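PDB 2X49: invasion protein INVA from Salmonella enterica, which belongs to the inner-membrane export apparatus of a type III secretion system and takes part in invasion of intestinal epithelial cells, its C-terminal domain being described here. Local coordinates for residues S2-T7 against I147-H152; V41-V46 against N142-I147; S178-R183 against N213-I218; M222-C227 against I321-S326. One frame throughout, in Å; residues are numbered along the deposited sequence.

Interaction 1: residues S2-T7 against I147-H152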
loop_
_atom_site.group_PDB
_atom_site.type_symbol
_atom_site.label_atom_id
_atom_site.label_comp_id
_atom_site.label_asym_id
_atom_site.label_seq_id
_atom_site.Cartn_x
_atom_site.Cartn_y
_atom_site.Cartn_z
ATOM N N SER A 2 2.786 21.064 -10.559
ATOM C CA SER A 2 4.157 21.158 -11.009
ATOM C C SER A 2 4.400 20.121 -12.063
ATOM O O SER A 2 3.560 19.292 -12.377
ATOM C CB SER A 2 5.161 20.930 -9.879
ATOM O OG SER A 2 5.558 19.564 -9.828
ATOM N N HIS A 3 5.605 20.214 -12.578
ATOM C CA HIS A 3 6.061 19.363 -13.685
ATOM C C HIS A 3 5.953 17.887 -13.317
ATOM O O HIS A 3 5.745 17.002 -14.164
ATOM C CB HIS A 3 7.498 19.705 -14.112
ATOM C CG HIS A 3 8.526 19.496 -13.040
ATOM N ND1 HIS A 3 8.826 20.460 -12.103
ATOM C CD2 HIS A 3 9.300 18.426 -12.739
ATOM C CE1 HIS A 3 9.761 20.002 -11.285
ATOM N NE2 HIS A 3 10.055 18.764 -11.644
ATOM N N MET A 4 6.062 17.651 -12.025
ATOM C CA MET A 4 6.123 16.269 -11.493
ATOM C C MET A 4 4.905 15.474 -11.880
ATOM O O MET A 4 4.944 14.253 -12.046
ATOM C CB MET A 4 6.209 16.250 -9.965
ATOM C CG MET A 4 7.561 16.578 -9.388
ATOM S SD MET A 4 8.846 15.370 -9.743
ATOM C CE MET A 4 7.923 13.859 -9.993
ATOM N N THR A 5 3.809 16.201 -11.973
ATOM C CA THR A 5 2.510 15.621 -12.332
ATOM C C THR A 5 2.199 15.915 -13.788
ATOM O O THR A 5 1.772 15.047 -14.544
ATOM C CB THR A 5 1.329 16.116 -11.428
ATOM O OG1 THR A 5 1.390 17.526 -11.245
ATOM C CG2 THR A 5 1.352 15.423 -10.047
ATOM N N GLU A 6 2.491 17.151 -14.151
ATOM C CA GLU A 6 1.940 17.795 -15.356
ATOM C C GLU A 6 2.532 17.269 -16.657
ATOM O O GLU A 6 1.952 17.425 -17.717
ATOM C CB GLU A 6 2.035 19.332 -15.292
ATOM C CG GLU A 6 0.960 19.934 -14.382
ATOM C CD GLU A 6 0.985 21.461 -14.268
ATOM O OE1 GLU A 6 1.758 22.150 -14.975
ATOM O OE2 GLU A 6 0.209 21.988 -13.434
ATOM N N THR A 7 3.687 16.643 -16.565
ATOM C CA THR A 7 4.428 16.275 -17.783
ATOM C C THR A 7 4.457 14.786 -18.023
ATOM O O THR A 7 5.013 14.308 -19.011
ATOM C CB THR A 7 5.877 16.840 -17.794
ATOM O OG1 THR A 7 6.635 16.279 -16.720
ATOM C CG2 THR A 7 5.870 18.357 -17.659
ATOM N N ILE A 147 9.624 17.564 -4.369
ATOM C CA ILE A 147 9.825 18.784 -3.578
ATOM C C ILE A 147 8.807 19.862 -3.891
ATOM O O ILE A 147 8.383 20.623 -3.029
ATOM C CB ILE A 147 11.248 19.394 -3.800
ATOM C CG1 ILE A 147 12.295 18.487 -3.182
ATOM C CG2 ILE A 147 11.305 20.761 -3.217
ATOM C CD1 ILE A 147 12.166 18.360 -1.685
ATOM N N GLN A 148 8.450 19.951 -5.158
ATOM C CA GLN A 148 7.511 20.998 -5.590
ATOM C C GLN A 148 6.164 20.760 -4.949
ATOM O O GLN A 148 5.534 21.685 -4.459
ATOM C CB GLN A 148 7.371 21.142 -7.125
ATOM C CG GLN A 148 8.597 21.715 -7.801
ATOM C CD GLN A 148 9.226 22.875 -7.065
ATOM O OE1 GLN A 148 10.302 22.720 -6.487
ATOM N NE2 GLN A 148 8.602 24.059 -7.122
ATOM N N GLU A 149 5.746 19.490 -4.929
ATOM C CA GLU A 149 4.458 19.116 -4.313
ATOM C C GLU A 149 4.511 19.327 -2.803
ATOM O O GLU A 149 3.583 19.836 -2.166
ATOM C CB GLU A 149 4.105 17.682 -4.636
ATOM C CG GLU A 149 3.696 17.439 -6.061
ATOM C CD GLU A 149 4.826 17.554 -7.082
ATOM O OE1 GLU A 149 5.988 17.126 -6.794
ATOM O OE2 GLU A 149 4.540 18.068 -8.186
ATOM N N THR A 150 5.633 18.950 -2.233
ATOM C CA THR A 150 5.831 19.141 -0.781
ATOM C C THR A 150 5.771 20.629 -0.408
ATOM O O THR A 150 5.142 21.060 0.556
ATOM C CB THR A 150 7.179 18.525 -0.342
ATOM O OG1 THR A 150 7.167 17.124 -0.611
ATOM C CG2 THR A 150 7.497 18.793 1.140
ATOM N N LYS A 151 6.412 21.441 -1.223
ATOM C CA LYS A 151 6.518 22.868 -0.911
ATOM C C LYS A 151 5.119 23.493 -0.946
ATOM O O LYS A 151 4.790 24.416 -0.196
ATOM C CB LYS A 151 7.504 23.567 -1.858
ATOM C CG LYS A 151 7.468 25.092 -1.787
ATOM C CD LYS A 151 8.091 25.659 -0.513
ATOM C CE LYS A 151 8.414 27.141 -0.721
ATOM N NZ LYS A 151 8.297 27.975 0.521
ATOM N N HIS A 152 4.304 22.945 -1.823
ATOM C CA HIS A 152 2.938 23.454 -2.020
ATOM C C HIS A 152 2.123 23.152 -0.791
ATOM O O HIS A 152 1.331 23.962 -0.295
ATOM C CB HIS A 152 2.255 22.781 -3.196
ATOM C CG HIS A 152 0.866 23.274 -3.442
ATOM N ND1 HIS A 152 0.603 24.399 -4.192
ATOM C CD2 HIS A 152 -0.335 22.811 -3.022
ATOM C CE1 HIS A 152 -0.703 24.597 -4.241
ATOM N NE2 HIS A 152 -1.296 23.655 -3.532
HETATM O O HOH W 1 2.273 18.812 -9.160
#

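Interaction 2: residues V41-V46 against N142-I147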
loop_
_atom_site.group_PDB
_atom_site.type_symbol
_atom_site.label_atom_id
_atom_site.label_comp_id
_atom_site.label_asym_id
_atom_site.label_seq_id
_atom_site.Cartn_x
_atom_site.Cartn_y
_atom_site.Cartn_z
ATOM N N VAL A 41 -2.395 13.357 -1.795
ATOM C CA VAL A 41 -1.606 13.883 -2.933
ATOM C C VAL A 41 -2.310 13.639 -4.251
ATOM O O VAL A 41 -3.189 12.793 -4.403
ATOM C CB VAL A 41 -0.158 13.365 -2.949
ATOM C CG1 VAL A 41 0.566 13.715 -1.592
ATOM C CG2 VAL A 41 -0.162 11.880 -3.187
ATOM N N ARG A 42 -1.886 14.411 -5.223
ATOM C CA ARG A 42 -2.543 14.435 -6.529
ATOM C C ARG A 42 -1.819 13.547 -7.506
ATOM O O ARG A 42 -0.588 13.524 -7.560
ATOM C CB ARG A 42 -2.550 15.828 -7.089
ATOM C CG ARG A 42 -3.083 16.903 -6.210
ATOM C CD ARG A 42 -4.544 16.998 -6.409
ATOM N NE ARG A 42 -5.123 18.197 -5.790
ATOM C CZ ARG A 42 -6.434 18.402 -5.754
ATOM N NH1 ARG A 42 -7.210 17.533 -6.336
ATOM N NH2 ARG A 42 -6.951 19.453 -5.162
ATOM N N LEU A 43 -2.603 12.759 -8.233
ATOM C CA LEU A 43 -2.021 12.025 -9.376
ATOM C C LEU A 43 -1.901 12.861 -10.624
ATOM O O LEU A 43 -2.576 13.860 -10.769
ATOM C CB LEU A 43 -2.873 10.771 -9.695
ATOM C CG LEU A 43 -3.053 9.698 -8.613
ATOM C CD1 LEU A 43 -4.146 8.654 -8.992
ATOM C CD2 LEU A 43 -1.754 9.000 -8.424
ATOM N N PRO A 44 -1.041 12.431 -11.566
ATOM C CA PRO A 44 -1.072 13.020 -12.891
ATOM C C PRO A 44 -2.373 12.702 -13.590
ATOM O O PRO A 44 -3.185 11.924 -13.103
ATOM C CB PRO A 44 0.024 12.251 -13.642
ATOM C CG PRO A 44 0.887 11.670 -12.563
ATOM C CD PRO A 44 -0.050 11.345 -11.482
ATOM N N GLU A 45 -2.526 13.329 -14.722
ATOM C CA GLU A 45 -3.651 12.991 -15.635
ATOM C C GLU A 45 -3.592 11.531 -16.003
ATOM O O GLU A 45 -2.547 10.875 -15.993
ATOM C CB GLU A 45 -3.542 13.822 -16.906
ATOM C CG GLU A 45 -3.673 15.316 -16.736
ATOM C CD GLU A 45 -5.075 15.807 -16.969
ATOM O OE1 GLU A 45 -5.983 14.984 -17.227
ATOM O OE2 GLU A 45 -5.242 17.028 -16.973
ATOM N N VAL A 46 -4.779 10.976 -16.161
ATOM C CA VAL A 46 -4.966 9.576 -16.488
ATOM C C VAL A 46 -5.629 9.466 -17.842
ATOM O O VAL A 46 -6.689 10.004 -18.076
ATOM C CB VAL A 46 -5.826 8.906 -15.446
ATOM C CG1 VAL A 46 -6.141 7.461 -15.859
ATOM C CG2 VAL A 46 -5.170 8.933 -14.020
ATOM N N ASN A 142 7.296 8.069 -6.112
ATOM C CA ASN A 142 8.421 8.925 -6.519
ATOM C C ASN A 142 8.337 9.362 -7.995
ATOM O O ASN A 142 9.045 10.256 -8.451
ATOM C CB ASN A 142 9.792 8.285 -6.200
ATOM C CG ASN A 142 10.106 8.228 -4.687
ATOM O OD1 ASN A 142 9.122 7.868 -3.870
ATOM N ND2 ASN A 142 11.261 8.435 -4.280
ATOM N N GLU A 143 7.449 8.697 -8.730
ATOM C CA GLU A 143 7.277 8.973 -10.168
ATOM C C GLU A 143 6.525 10.251 -10.415
ATOM O O GLU A 143 6.684 10.848 -11.494
ATOM C CB GLU A 143 6.596 7.802 -10.936
ATOM C CG GLU A 143 7.426 6.503 -10.977
ATOM C CD GLU A 143 8.631 6.568 -11.908
ATOM O OE1 GLU A 143 8.745 7.516 -12.729
ATOM O OE2 GLU A 143 9.462 5.633 -11.832
ATOM N N TYR A 144 5.746 10.671 -9.426
ATOM C CA TYR A 144 4.799 11.835 -9.573
ATOM C C TYR A 144 4.713 12.803 -8.396
ATOM O O TYR A 144 3.883 13.700 -8.342
ATOM C CB TYR A 144 3.369 11.350 -9.980
ATOM C CG TYR A 144 2.755 10.442 -8.986
ATOM C CD1 TYR A 144 2.148 10.941 -7.835
ATOM C CD2 TYR A 144 2.883 9.072 -9.098
ATOM C CE1 TYR A 144 1.664 10.112 -6.865
ATOM C CE2 TYR A 144 2.385 8.240 -8.177
ATOM C CZ TYR A 144 1.790 8.737 -7.036
ATOM O OH TYR A 144 1.353 7.925 -6.033
ATOM N N PHE A 145 5.577 12.597 -7.426
ATOM C CA PHE A 145 5.593 13.430 -6.176
ATOM C C PHE A 145 7.010 13.725 -5.710
ATOM O O PHE A 145 7.829 12.818 -5.566
ATOM C CB PHE A 145 4.839 12.691 -5.058
ATOM C CG PHE A 145 4.766 13.449 -3.773
ATOM C CD1 PHE A 145 3.725 14.324 -3.523
ATOM C CD2 PHE A 145 5.773 13.300 -2.807
ATOM C CE1 PHE A 145 3.688 15.042 -2.308
ATOM C CE2 PHE A 145 5.738 14.042 -1.630
ATOM C CZ PHE A 145 4.708 14.908 -1.391
ATOM N N GLY A 146 7.246 14.999 -5.438
ATOM C CA GLY A 146 8.567 15.511 -4.956
ATOM C C GLY A 146 8.544 16.824 -4.218
ATOM O O GLY A 146 7.581 17.195 -3.583
ATOM N N ILE A 147 9.624 17.564 -4.369
ATOM C CA ILE A 147 9.825 18.784 -3.578
ATOM C C ILE A 147 8.807 19.862 -3.891
ATOM O O ILE A 147 8.383 20.623 -3.029
ATOM C CB ILE A 147 11.248 19.394 -3.800
ATOM C CG1 ILE A 147 12.295 18.487 -3.182
ATOM C CG2 ILE A 147 11.305 20.761 -3.217
ATOM C CD1 ILE A 147 12.166 18.360 -1.685
HETATM O O HOH W 2 1.766 14.549 -6.663
#

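Interaction 3: residues S178-R183 against N213-I218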
loop_
_atom_site.group_PDB
_atom_site.type_symbol
_atom_site.label_atom_id
_atom_site.label_comp_id
_atom_site.label_asym_id
_atom_site.label_seq_id
_atom_site.Cartn_x
_atom_site.Cartn_y
_atom_site.Cartn_z
ATOM N N SER A 178 10.268 16.241 2.225
ATOM C CA SER A 178 9.738 15.611 0.987
ATOM C C SER A 178 10.087 14.133 1.047
ATOM O O SER A 178 9.262 13.235 0.786
ATOM C CB SER A 178 10.282 16.236 -0.284
ATOM O OG SER A 178 9.632 15.730 -1.460
ATOM N N GLU A 179 11.311 13.874 1.500
ATOM C CA GLU A 179 11.771 12.501 1.688
ATOM C C GLU A 179 10.948 11.692 2.669
ATOM O O GLU A 179 10.564 10.537 2.428
ATOM C CB GLU A 179 13.265 12.423 2.046
ATOM C CG GLU A 179 14.106 12.792 0.905
ATOM C CD GLU A 179 15.547 13.077 1.275
ATOM O OE1 GLU A 179 15.911 12.936 2.466
ATOM O OE2 GLU A 179 16.321 13.466 0.360
ATOM N N VAL A 180 10.641 12.317 3.795
ATOM C CA VAL A 180 9.743 11.728 4.821
ATOM C C VAL A 180 8.367 11.356 4.215
ATOM O O VAL A 180 7.847 10.236 4.305
ATOM C CB VAL A 180 9.573 12.618 6.030
ATOM C CG1 VAL A 180 8.481 12.096 6.937
ATOM C CG2 VAL A 180 10.907 12.697 6.765
ATOM N N LEU A 181 7.817 12.292 3.507
ATOM C CA LEU A 181 6.468 12.113 2.916
ATOM C C LEU A 181 6.453 10.977 1.889
ATOM O O LEU A 181 5.519 10.160 1.852
ATOM C CB LEU A 181 5.971 13.439 2.308
ATOM C CG LEU A 181 5.712 14.650 3.247
ATOM C CD1 LEU A 181 4.997 15.857 2.562
ATOM C CD2 LEU A 181 4.879 14.234 4.447
ATOM N N GLN A 182 7.469 10.957 0.997
ATOM C CA GLN A 182 7.588 9.893 -0.009
ATOM C C GLN A 182 7.687 8.521 0.630
ATOM O O GLN A 182 7.104 7.546 0.153
ATOM C CB GLN A 182 8.799 10.104 -0.955
ATOM C CG GLN A 182 8.691 11.167 -1.942
ATOM C CD GLN A 182 9.995 11.310 -2.705
ATOM O OE1 GLN A 182 11.076 11.142 -2.125
ATOM N NE2 GLN A 182 9.919 11.622 -4.001
ATOM N N ARG A 183 8.455 8.472 1.717
ATOM C CA ARG A 183 8.680 7.203 2.404
ATOM C C ARG A 183 7.435 6.706 3.102
ATOM O O ARG A 183 7.176 5.512 3.171
ATOM C CB ARG A 183 9.938 7.241 3.271
ATOM C CG ARG A 183 11.228 7.282 2.432
ATOM C CD ARG A 183 12.499 7.574 3.260
ATOM N NE ARG A 183 13.704 7.647 2.393
ATOM C CZ ARG A 183 14.298 6.581 1.881
ATOM N NH1 ARG A 183 13.868 5.381 2.187
ATOM N NH2 ARG A 183 15.347 6.704 1.079
ATOM N N ASN A 213 15.492 6.410 10.157
ATOM C CA ASN A 213 15.162 6.422 11.577
ATOM C C ASN A 213 14.037 7.422 11.827
ATOM O O ASN A 213 13.103 7.159 12.513
ATOM C CB ASN A 213 16.392 6.729 12.450
ATOM C CG ASN A 213 17.387 5.591 12.473
ATOM O OD1 ASN A 213 17.119 4.506 11.968
ATOM N ND2 ASN A 213 18.558 5.838 13.068
ATOM N N LEU A 214 14.170 8.619 11.261
ATOM C CA LEU A 214 13.163 9.677 11.438
ATOM C C LEU A 214 11.773 9.210 10.991
ATOM O O LEU A 214 10.746 9.470 11.655
ATOM C CB LEU A 214 13.578 10.983 10.691
ATOM C CG LEU A 214 12.624 12.171 10.779
ATOM C CD1 LEU A 214 12.453 12.583 12.246
ATOM C CD2 LEU A 214 13.042 13.348 9.865
ATOM N N VAL A 215 11.733 8.585 9.827
ATOM C CA VAL A 215 10.474 8.070 9.290
ATOM C C VAL A 215 9.798 7.113 10.265
ATOM O O VAL A 215 8.602 7.184 10.479
ATOM C CB VAL A 215 10.611 7.387 7.883
ATOM C CG1 VAL A 215 9.328 6.635 7.565
ATOM C CG2 VAL A 215 10.845 8.451 6.856
ATOM N N GLU A 216 10.590 6.294 10.908
ATOM C CA GLU A 216 10.030 5.322 11.842
ATOM C C GLU A 216 9.318 6.042 13.003
ATOM O O GLU A 216 8.288 5.586 13.550
ATOM C CB GLU A 216 11.104 4.341 12.329
ATOM C CG GLU A 216 10.526 3.045 12.769
ATOM C CD GLU A 216 9.839 2.223 11.648
ATOM O OE1 GLU A 216 9.978 2.529 10.421
ATOM O OE2 GLU A 216 9.172 1.226 12.000
ATOM N N HIS A 217 9.935 7.129 13.468
ATOM C CA HIS A 217 9.346 7.889 14.546
ATOM C C HIS A 217 8.040 8.558 14.124
ATOM O O HIS A 217 7.067 8.653 14.891
ATOM C CB HIS A 217 10.317 8.922 15.138
ATOM C CG HIS A 217 11.482 8.323 15.863
ATOM N ND1 HIS A 217 11.342 7.569 17.009
ATOM C CD2 HIS A 217 12.819 8.413 15.641
ATOM C CE1 HIS A 217 12.531 7.175 17.434
ATOM N NE2 HIS A 217 13.447 7.697 16.633
ATOM N N ILE A 218 8.052 9.051 12.900
ATOM C CA ILE A 218 6.872 9.722 12.325
ATOM C C ILE A 218 5.716 8.709 12.211
ATOM O O ILE A 218 4.567 8.962 12.602
ATOM C CB ILE A 218 7.135 10.428 10.982
ATOM C CG1 ILE A 218 8.258 11.477 11.117
ATOM C CG2 ILE A 218 5.867 11.060 10.450
ATOM C CD1 ILE A 218 8.139 12.354 12.318
#

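Interaction 4: residues M222-C227 against I321-S326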
loop_
_atom_site.group_PDB
_atom_site.type_symbol
_atom_site.label_atom_id
_atom_site.label_comp_id
_atom_site.label_asym_id
_atom_site.label_seq_id
_atom_site.Cartn_x
_atom_site.Cartn_y
_atom_site.Cartn_z
ATOM N N MET A 222 1.972 8.672 14.017
ATOM C CA MET A 222 0.796 8.578 13.122
ATOM C C MET A 222 0.054 7.275 13.289
ATOM O O MET A 222 -0.800 6.921 12.485
ATOM C CB MET A 222 1.218 8.742 11.647
ATOM C CG MET A 222 1.680 10.153 11.291
ATOM S SD MET A 222 0.628 11.541 11.803
ATOM C CE MET A 222 -0.719 11.266 10.622
ATOM N N ALA A 223 0.410 6.542 14.329
ATOM C CA ALA A 223 -0.095 5.178 14.496
ATOM C C ALA A 223 -1.620 4.987 14.283
ATOM O O ALA A 223 -2.085 4.112 13.536
ATOM C CB ALA A 223 0.311 4.605 15.843
ATOM N N ARG A 224 -2.370 5.873 14.904
ATOM C CA ARG A 224 -3.809 5.803 14.832
ATOM C C ARG A 224 -4.281 5.854 13.392
ATOM O O ARG A 224 -5.174 5.138 12.983
ATOM C CB ARG A 224 -4.438 6.950 15.625
ATOM C CG ARG A 224 -5.899 7.112 15.399
ATOM C CD ARG A 224 -6.413 8.265 16.249
ATOM N NE ARG A 224 -7.846 8.471 16.070
ATOM C CZ ARG A 224 -8.641 9.039 16.971
ATOM N NH1 ARG A 224 -8.158 9.479 18.133
ATOM N NH2 ARG A 224 -9.927 9.172 16.707
ATOM N N TYR A 225 -3.616 6.696 12.635
ATOM C CA TYR A 225 -4.026 6.983 11.229
ATOM C C TYR A 225 -3.630 5.870 10.282
ATOM O O TYR A 225 -4.308 5.570 9.306
ATOM C CB TYR A 225 -3.492 8.360 10.808
ATOM C CG TYR A 225 -4.119 9.408 11.696
ATOM C CD1 TYR A 225 -5.379 9.921 11.404
ATOM C CD2 TYR A 225 -3.509 9.818 12.863
ATOM C CE1 TYR A 225 -6.028 10.826 12.282
ATOM C CE2 TYR A 225 -4.124 10.719 13.728
ATOM C CZ TYR A 225 -5.399 11.218 13.438
ATOM O OH TYR A 225 -6.046 12.113 14.268
ATOM N N ILE A 226 -2.513 5.254 10.611
ATOM C CA ILE A 226 -2.019 4.112 9.849
ATOM C C ILE A 226 -2.982 2.956 10.037
ATOM O O ILE A 226 -3.435 2.312 9.108
ATOM C CB ILE A 226 -0.582 3.753 10.280
ATOM C CG1 ILE A 226 0.375 4.828 9.742
ATOM C CG2 ILE A 226 -0.128 2.375 9.741
ATOM C CD1 ILE A 226 1.801 4.837 10.311
ATOM N N CYS A 227 -3.305 2.732 11.289
ATOM C CA CYS A 227 -4.130 1.603 11.616
ATOM C C CYS A 227 -5.532 1.762 10.901
ATOM O O CYS A 227 -6.041 0.849 10.241
ATOM C CB CYS A 227 -4.187 1.465 13.130
ATOM S SG CYS A 227 -5.231 0.188 13.820
ATOM N N ILE A 321 -0.667 -0.750 15.578
ATOM C CA ILE A 321 -2.074 -1.245 15.608
ATOM C C ILE A 321 -2.698 -1.198 17.019
ATOM O O ILE A 321 -3.645 -1.916 17.313
ATOM C CB ILE A 321 -2.236 -2.677 14.958
ATOM C CG1 ILE A 321 -1.539 -3.739 15.808
ATOM C CG2 ILE A 321 -1.739 -2.670 13.496
ATOM C CD1 ILE A 321 -2.127 -5.122 15.657
ATOM N N ALA A 322 -2.196 -0.291 17.851
ATOM C CA ALA A 322 -2.687 -0.128 19.230
ATOM C C ALA A 322 -4.162 0.247 19.289
ATOM O O ALA A 322 -4.887 -0.120 20.213
ATOM C CB ALA A 322 -1.818 0.912 19.992
ATOM N N ASP A 323 -4.611 0.933 18.249
ATOM C CA ASP A 323 -6.011 1.445 18.215
ATOM C C ASP A 323 -6.901 0.525 17.443
ATOM O O ASP A 323 -8.042 0.862 17.117
ATOM C CB ASP A 323 -6.100 2.866 17.626
ATOM C CG ASP A 323 -5.871 3.943 18.674
ATOM O OD1 ASP A 323 -6.418 5.062 18.517
ATOM O OD2 ASP A 323 -5.167 3.681 19.683
ATOM N N SER A 324 -6.370 -0.642 17.139
ATOM C CA SER A 324 -7.156 -1.600 16.372
ATOM C C SER A 324 -8.319 -2.104 17.190
ATOM O O SER A 324 -8.413 -1.958 18.393
ATOM C CB SER A 324 -6.340 -2.761 15.822
ATOM O OG SER A 324 -5.686 -3.478 16.844
ATOM N N LYS A 325 -9.219 -2.665 16.422
ATOM C CA LYS A 325 -10.462 -3.227 16.919
ATOM C C LYS A 325 -10.359 -4.705 16.640
ATOM O O LYS A 325 -9.446 -5.371 17.111
ATOM C CB LYS A 325 -11.657 -2.576 16.231
ATOM C CG LYS A 325 -11.898 -1.166 16.776
ATOM C CD LYS A 325 -12.719 -0.299 15.833
ATOM C CE LYS A 325 -13.251 0.917 16.597
ATOM N NZ LYS A 325 -14.089 1.837 15.761
ATOM N N SER A 326 -11.232 -5.190 15.785
ATOM C CA SER A 326 -11.156 -6.610 15.391
ATOM C C SER A 326 -9.895 -6.886 14.582
ATOM O O SER A 326 -9.608 -6.218 13.600
ATOM C CB SER A 326 -12.406 -7.015 14.590
ATOM O OG SER A 326 -12.366 -8.395 14.282
#

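Interaction 1: residues S2-T7 against I147-H152
The carboxylate of Glu149 lies between two residues of the N-terminal turn, with Ser2 OG to one side of its plane and Met4 CB to the other, the methylene in a tight contact 3.0 Å from Glu149 OE2. A second flat group, the imidazole of His3, has Ser2 OG 4.0 Å above one face, offset toward the rim, while Gln148 CG approaches the ring obliquely. Ser2 OG points at Glu149 OE2 as a donor, but at a modelled 2.4 Å the contact is too short for its length to be trusted. Alongside it, Ser2 CB rests on Gln148 CB at 3.5 Å. Ser2, His3 and Met4 come before the native fragment and are probably left over from the expression tag, whereas Gln148 and Glu149 are native. Two helix beginnings meet here. Ser2 is the N-cap of helix 3-6, its OG accepting from Met4 N at 3.0 Å and 157°. Glu149 is the third residue of helix 147-158, and its OE1 accepts from the N-cap Gly146 N, one half of a capping box. A bent chain (chi2 70°) carries the carboxylate back to its own helix start as well as out to Ser2. Water 1 donates to Glu149 OE2 and accepts from Ser2 N at 2.7 Å, and it also bonds to Thr5 OG1.

Interaction 2: residues V41-V46 against N142-I147
Tyr144 stands as a broad slab against the loop 41-46, which leads from helix 27-39 into strand 46-50 at the edge of the mixed four-stranded sheet; the opposing segment links helix 125-139 to helix 147-158, so two irregular connections join an alpha/beta part of the domain to a helical one. Leu43 supplies the bump for the slab's face: its CD2 methyl sits over the ring in a CH-pi contact, 4.1 Å from the Tyr144 centroid and 23° off the normal, displaced toward CZ. The puckered Pro44 ring fills the angle at the foot of the tyrosine, its CG and CD forming the bump, with Pro44 CG lying 3.6 Å from Tyr144 CB. Val41 packs on Phe145 and reaches the tyrosine edge only loosely. Its branches diverge: Val41 CG1 meets Phe145 CE1 at 3.5 Å, whereas CG2 is the one turned to the tyrosine. A beta-branched residue suits this place because each methyl can serve a different ring. Phe145 CG lies opposite the backbone N (chi1 -179°), sending its ring toward Val41, and the side chain also touches Thr150 and Met153 of helix 147-158. Tyrosine fits its mostly apolar site because its hydroxyl reaches past Leu43 and bonds to Leu137 O. No direct hydrogen bond joins the two segments. Water 2, in plane at the edges of both the Tyr144 and Phe145 rings, instead bridges the backbones of the two segments, donating to Arg42 O at 2.7 Å and to Tyr144 O at 2.8 Å.

Interaction 3: residues S178-R183 against N213-I218
Val180 and Val215 mark the point where two helices of the domain's helical region, 174-185 and 211-221, pack across each other. The short axes come within 9.9 Å at a signed crossing angle of -62°, and the nearest CA atoms are those of this valine pair, 5.8 Å apart. Apolar contacts carry the core. Val180 projects among Leu214, Val215 and Ile218: its CG2 meets Leu214 CD2 at 3.8 Å, and CG1 faces Ile218 CG1 at 4.2 Å. Valine suits the crossing because its short, branched side chain presents methyls to several neighbours while letting the backbones draw close; Val215 CG2 reaches as far as Val180 CA, 4.0 Å away. Leu214 and Ile218 continue the apolar layer to helix 194-204, through Leu201 and Ala200 respectively. Polar interactions take no part across the crossing but flank it, with Ser178 OG bonded to Thr150 OG1 and Glu216 OE2 in a salt bridge with Arg299. Arg183 closes the margin with its aliphatic portion, extended from CG to NE so that the exposed guanidinium is carried away. Arg183 CB rests on Val215 CG2 at 3.9 Å.

Interaction 4: residues M222-C227 against I321-S326
Cys227 SG is placed trans to the backbone N (chi1 176°), which brings the sulfur up against the turn 321-324, where it lies 3.6 Å from Ser324 N and 3.9 Å from Ile321 CA. Arg224, one helical turn earlier, also starts trans (chi1 169°) and then runs straight out, laying its methylenes beside the carboxylate of Asp323. Arg224 CG comes closest, 3.8 Å from Asp323 OD1. The two side chains carry opposite charges, but Arg224 NE and Asp323 OD1 are 4.4 Å apart and the oxygen sits far off the plane of the guanidinium, where none of its N-H groups is aimed; a long-range attraction is the most that can be inferred. The long, flexible arginine thus suits an exposed margin, whereas the small cysteine fits the buried interval between helix and turn. Residues 321-324 form a type I beta turn closed by Ser324 N to Ile321 O. Serine reinforces the same carbonyl: Ser324 OG donates to Ile321 O at 2.6 Å, in the carbonyl plane, so one oxygen receives two donors and holds the turn in shape next to the sulfur. Ser324 CB packs on Cys227 SG at 3.7 Å. The sulfur is also a ligand of a mercury ion, probably a heavy atom added for the crystallography. In fold terms, the start of helix 223-231, which precedes strand 236-240, lies against the loop joining strands 314-317 and 327-332, the two outermost strands of a parallel four-stranded sheet.

Overall arrangement
Interactions 1 and 2 are neighbours, their centres about 7 Å apart: they share Ile147, and Thr5 packs on both Pro44 and Tyr144. Helix 174-185 connects this pair to interaction 3, although the centres lie about 18 to 19 Å away. Phe145 O is 2.9 Å from Gln182 NE2, and Thr150 OG1 is 3.0 Å from Ser178 OG, both probable hydrogen bonds. Interaction 4 follows through the chain, since helix 223-231 comes directly after helix 211-221; its centre is about 18 Å from that of interaction 3 and about 30 Å from that of interaction 1. Among the four, it alone has a mercury ligand, Cys227.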